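PDB 2AH5: COG0546: Predicted phosphatases from Streptococcus pneumoniae, which is of unknown function but belongs to the haloacid dehalogenase-like hydrolases and is predicted to act as a phosphatase. Local coordinates for residues G21-N24 and A25-T29; V68-Y71 and R72-Y75. All blocks are in the same frame, centred on the assembly; numbering follows the deposited sequence.

Overall arrangement
Contact 1 lies within helix 19-33 and contact 2 within helix 64-79, and the two helices pack on one another in the helical cap that follows the first strand of the HAD-like core. Their centres are about 8 Å apart, and each sits 17 to 18 Å from the centre of the chain, on the same side of it. Tyr71 and Tyr74 of contact 2 both bridge to contact 1: Tyr71 CE1 lies 3.3 Å from Ala25 CB, Tyr71 OH 3.5 Å from Ile22 CG2, and Tyr74 OH 3.2 Å from Asn24 CB. Both contacts also reach the Asp10-Asp12-Thr14 sequence, which fits the DxDx(T/V) signature of HAD phosphatases and probably marks the active site; Ile22 and Tyr75 touch it.

Contact 1: G21-N24 and A25-T29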
# COMPACT_ATOMS: atom_id res chain seq x y z
N GLY A 21 1.02 -10.34 -9.63
CA GLY A 21 -0.33 -10.04 -10.12
C GLY A 21 -0.50 -8.64 -10.70
O GLY A 21 -1.26 -8.47 -11.66
N ILE A 22 0.16 -7.63 -10.12
CA ILE A 22 0.10 -6.27 -10.67
C ILE A 22 0.78 -6.25 -12.04
O ILE A 22 0.21 -5.78 -13.02
CB ILE A 22 0.74 -5.24 -9.70
CG1 ILE A 22 -0.06 -5.19 -8.39
CG2 ILE A 22 0.80 -3.82 -10.33
CD1 ILE A 22 0.64 -4.34 -7.27
N HIS A 23 1.99 -6.82 -12.09
CA HIS A 23 2.73 -6.92 -13.34
C HIS A 23 1.88 -7.61 -14.40
O HIS A 23 1.77 -7.12 -15.52
CB HIS A 23 4.04 -7.69 -13.14
CG HIS A 23 4.92 -7.71 -14.35
ND1 HIS A 23 4.77 -8.64 -15.36
CD2 HIS A 23 5.97 -6.94 -14.71
CE1 HIS A 23 5.69 -8.43 -16.29
NE2 HIS A 23 6.44 -7.41 -15.91
N ASN A 24 1.30 -8.76 -14.06
CA ASN A 24 0.47 -9.51 -15.00
C ASN A 24 -0.78 -8.75 -15.47
O ASN A 24 -1.21 -8.84 -16.64
CB ASN A 24 0.06 -10.87 -14.40
CG ASN A 24 1.21 -11.87 -14.37
OD1 ASN A 24 2.28 -11.64 -14.94
ND2 ASN A 24 0.99 -13.00 -13.68
N ALA A 25 -1.40 -8.02 -14.55
CA ALA A 25 -2.52 -7.17 -14.94
C ALA A 25 -2.07 -6.11 -15.97
O ALA A 25 -2.78 -5.87 -16.96
CB ALA A 25 -3.16 -6.53 -13.72
N PHE A 26 -0.92 -5.46 -15.75
CA PHE A 26 -0.42 -4.49 -16.74
C PHE A 26 -0.15 -5.13 -18.11
O PHE A 26 -0.59 -4.62 -19.15
CB PHE A 26 0.81 -3.75 -16.26
CG PHE A 26 0.49 -2.60 -15.37
CD1 PHE A 26 0.84 -2.65 -14.04
CD2 PHE A 26 -0.21 -1.50 -15.87
CE1 PHE A 26 0.53 -1.60 -13.19
CE2 PHE A 26 -0.52 -0.41 -15.01
CZ PHE A 26 -0.16 -0.48 -13.67
N THR A 27 0.53 -6.26 -18.09
CA THR A 27 0.95 -6.89 -19.37
C THR A 27 -0.26 -7.48 -20.10
O THR A 27 -0.30 -7.50 -21.34
CB THR A 27 2.08 -7.94 -19.18
OG1 THR A 27 1.62 -8.98 -18.32
CG2 THR A 27 3.37 -7.29 -18.55
N TYR A 28 -1.24 -7.99 -19.34
CA TYR A 28 -2.52 -8.41 -19.95
C TYR A 28 -3.16 -7.24 -20.68
O TYR A 28 -3.70 -7.40 -21.80
CB TYR A 28 -3.51 -8.98 -18.90
CG TYR A 28 -4.84 -9.37 -19.53
CD1 TYR A 28 -4.93 -10.51 -20.34
CD2 TYR A 28 -5.97 -8.55 -19.39
CE1 TYR A 28 -6.14 -10.87 -20.94
CE2 TYR A 28 -7.19 -8.90 -19.99
CZ TYR A 28 -7.26 -10.05 -20.78
OH TYR A 28 -8.43 -10.40 -21.41
N THR A 29 -3.13 -6.06 -20.05
CA THR A 29 -3.73 -4.87 -20.65
C THR A 29 -3.05 -4.47 -21.94
O THR A 29 -3.71 -4.26 -22.95
CB THR A 29 -3.79 -3.69 -19.65
OG1 THR A 29 -4.48 -4.13 -18.47
CG2 THR A 29 -4.56 -2.47 -20.26
O HOH W 1 3.48 -10.74 -17.58
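With CG anti to the backbone N (chi1 -174°), His23 swings its ring along the helix to Thr27, whose CG2, anti to its own carbonyl carbon, meets CE1 of His23 at 3.4 Å. This is i to i+4 packing in the cap helix 19-33. The same Thr27 rotamer (chi1 60°) sets OG1 back against the helix, where a water molecule lies 2.7 Å from Thr27 OG1. That water donates to Asn24 OD1 and accepts a weak bond from His23 ND1; the water lies in the imidazole plane, at the ring edge, so it joins the neighbouring His23 and Asn24 to Thr27 on the next turn. The other end of the Asn24 amide, ND2, bonds to Glu82.

On the buried side Ile22 and Phe26 run side by side, Ile22 CG2 reaching Phe26 CE1 at 3.6 Å. Phe55 and Tyr71 meet the Phe26 ring edge-to-face, placing this pair in the core between the cap helices. Beneath the side chains, Phe26 N bonds to Ile22 O with an N-H...O angle of 164°. One turn on, Ala25 O accepts twice, from Thr29 N and from Thr29 OG1 at 2.9 Å, the two donors arriving from opposite faces of the carbonyl plane.

Contact 2: V68-Y71 and R72-Y75; sequences VQIY and RSYY
Tyr71 lies alongside Tyr75, one turn further along helix 64-79, with the two rings nearly parallel (planes at 10°) but slid so far past each other that they barely overlap. The centroid separation of 6.0 Å confirms that this is no full stack. Contact is made instead by Tyr71 CE2, 4.0 Å from Tyr75 CB, and by Tyr71 OH near CD1 of Tyr75. Each tyrosine carries CG anti to its backbone N, which sends the rings off in the same direction.

The pair belongs to the cap of this HAD-like protein. The Tyr71 side chain packs on Thr29 of helix 19-33 and on Leu51 of helix 51-56, whereas Tyr75 reaches Asp12 of the probable active-site loop and bonds through its OH to Lys108.

On another flank, Val68 and Arg72 point the same way. The start of the arginine side chain lies over the preceding turn, Arg72 CG being 3.2 Å from Val68 O, and the chain then extends to bring NE within 4.1 Å of Val68 CG1.

Ser73 turns OG back onto the helix, between its own N and carbonyl carbon (chi1 87°), and donates to Ile70 O at 2.6 Å. The hydroxyl approaches in the carbonyl plane, on a lone pair, with a C=O...OG angle of 127°, while Tyr74 N comes to Ile70 O from nearly straight ahead at 3.1 Å.

Ile70 O is therefore gripped by two donors in distinct directions, so the exposed serine has its hydroxyl proton committed to its own helix. Between the tyrosine side chains the contact is van der Waals, with little ring overlap to contribute; the polar end of Tyr75 is held by Lys108.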
# COMPACT_ATOMS: atom_id res chain seq x y z
N VAL A 68 -7.84 1.00 -17.91
CA VAL A 68 -8.20 0.77 -16.51
C VAL A 68 -9.24 -0.34 -16.36
O VAL A 68 -9.12 -1.21 -15.50
CB VAL A 68 -8.67 2.09 -15.82
CG1 VAL A 68 -9.23 1.82 -14.41
CG2 VAL A 68 -7.51 3.05 -15.76
N GLN A 69 -10.27 -0.31 -17.20
CA GLN A 69 -11.26 -1.38 -17.20
C GLN A 69 -10.66 -2.75 -17.43
O GLN A 69 -10.96 -3.68 -16.67
CB GLN A 69 -12.37 -1.10 -18.22
CG GLN A 69 -13.45 -2.19 -18.26
CD GLN A 69 -14.51 -1.90 -19.31
OE1 GLN A 69 -15.01 -0.79 -19.39
NE2 GLN A 69 -14.86 -2.90 -20.12
N ILE A 70 -9.81 -2.88 -18.44
CA ILE A 70 -9.21 -4.17 -18.79
C ILE A 70 -8.30 -4.64 -17.63
O ILE A 70 -8.37 -5.79 -17.19
CB ILE A 70 -8.45 -4.10 -20.15
CG1 ILE A 70 -9.43 -3.91 -21.32
CG2 ILE A 70 -7.61 -5.36 -20.39
CD1 ILE A 70 -8.75 -3.38 -22.61
N TYR A 71 -7.45 -3.74 -17.14
CA TYR A 71 -6.59 -4.05 -16.00
C TYR A 71 -7.37 -4.66 -14.83
O TYR A 71 -6.99 -5.69 -14.27
CB TYR A 71 -5.87 -2.77 -15.55
CG TYR A 71 -4.97 -2.98 -14.34
CD1 TYR A 71 -3.60 -3.09 -14.47
CD2 TYR A 71 -5.52 -3.05 -13.06
CE1 TYR A 71 -2.78 -3.27 -13.35
CE2 TYR A 71 -4.72 -3.24 -11.94
CZ TYR A 71 -3.36 -3.35 -12.09
OH TYR A 71 -2.58 -3.54 -10.95
N ARG A 72 -8.45 -4.01 -14.47
CA ARG A 72 -9.25 -4.49 -13.34
C ARG A 72 -9.89 -5.84 -13.63
O ARG A 72 -10.04 -6.66 -12.70
CB ARG A 72 -10.28 -3.45 -12.92
CG ARG A 72 -9.66 -2.14 -12.49
CD ARG A 72 -10.51 -1.46 -11.47
NE ARG A 72 -9.86 -0.28 -10.90
CZ ARG A 72 -8.80 -0.31 -10.07
NH1 ARG A 72 -8.24 -1.46 -9.73
NH2 ARG A 72 -8.29 0.83 -9.60
N SER A 73 -10.21 -6.10 -14.90
CA SER A 73 -10.72 -7.39 -15.37
C SER A 73 -9.75 -8.56 -15.19
O SER A 73 -10.18 -9.71 -14.95
CB SER A 73 -11.18 -7.32 -16.85
OG SER A 73 -10.12 -7.56 -17.78
N TYR A 74 -8.45 -8.31 -15.32
CA TYR A 74 -7.47 -9.32 -14.98
C TYR A 74 -7.30 -9.34 -13.45
O TYR A 74 -7.29 -10.42 -12.83
CB TYR A 74 -6.14 -9.07 -15.69
CG TYR A 74 -5.11 -10.13 -15.38
CD1 TYR A 74 -4.90 -11.21 -16.25
CD2 TYR A 74 -4.37 -10.08 -14.20
CE1 TYR A 74 -3.95 -12.20 -15.96
CE2 TYR A 74 -3.43 -11.06 -13.90
CZ TYR A 74 -3.22 -12.12 -14.78
OH TYR A 74 -2.30 -13.10 -14.45
N TYR A 75 -7.19 -8.17 -12.83
CA TYR A 75 -6.77 -8.11 -11.43
C TYR A 75 -7.77 -8.77 -10.46
O TYR A 75 -7.37 -9.55 -9.57
CB TYR A 75 -6.43 -6.68 -10.99
CG TYR A 75 -5.60 -6.72 -9.74
CD1 TYR A 75 -4.24 -7.02 -9.80
CD2 TYR A 75 -6.19 -6.54 -8.49
CE1 TYR A 75 -3.46 -7.13 -8.65
CE2 TYR A 75 -5.41 -6.66 -7.31
CZ TYR A 75 -4.05 -6.94 -7.42
OH TYR A 75 -3.27 -7.04 -6.29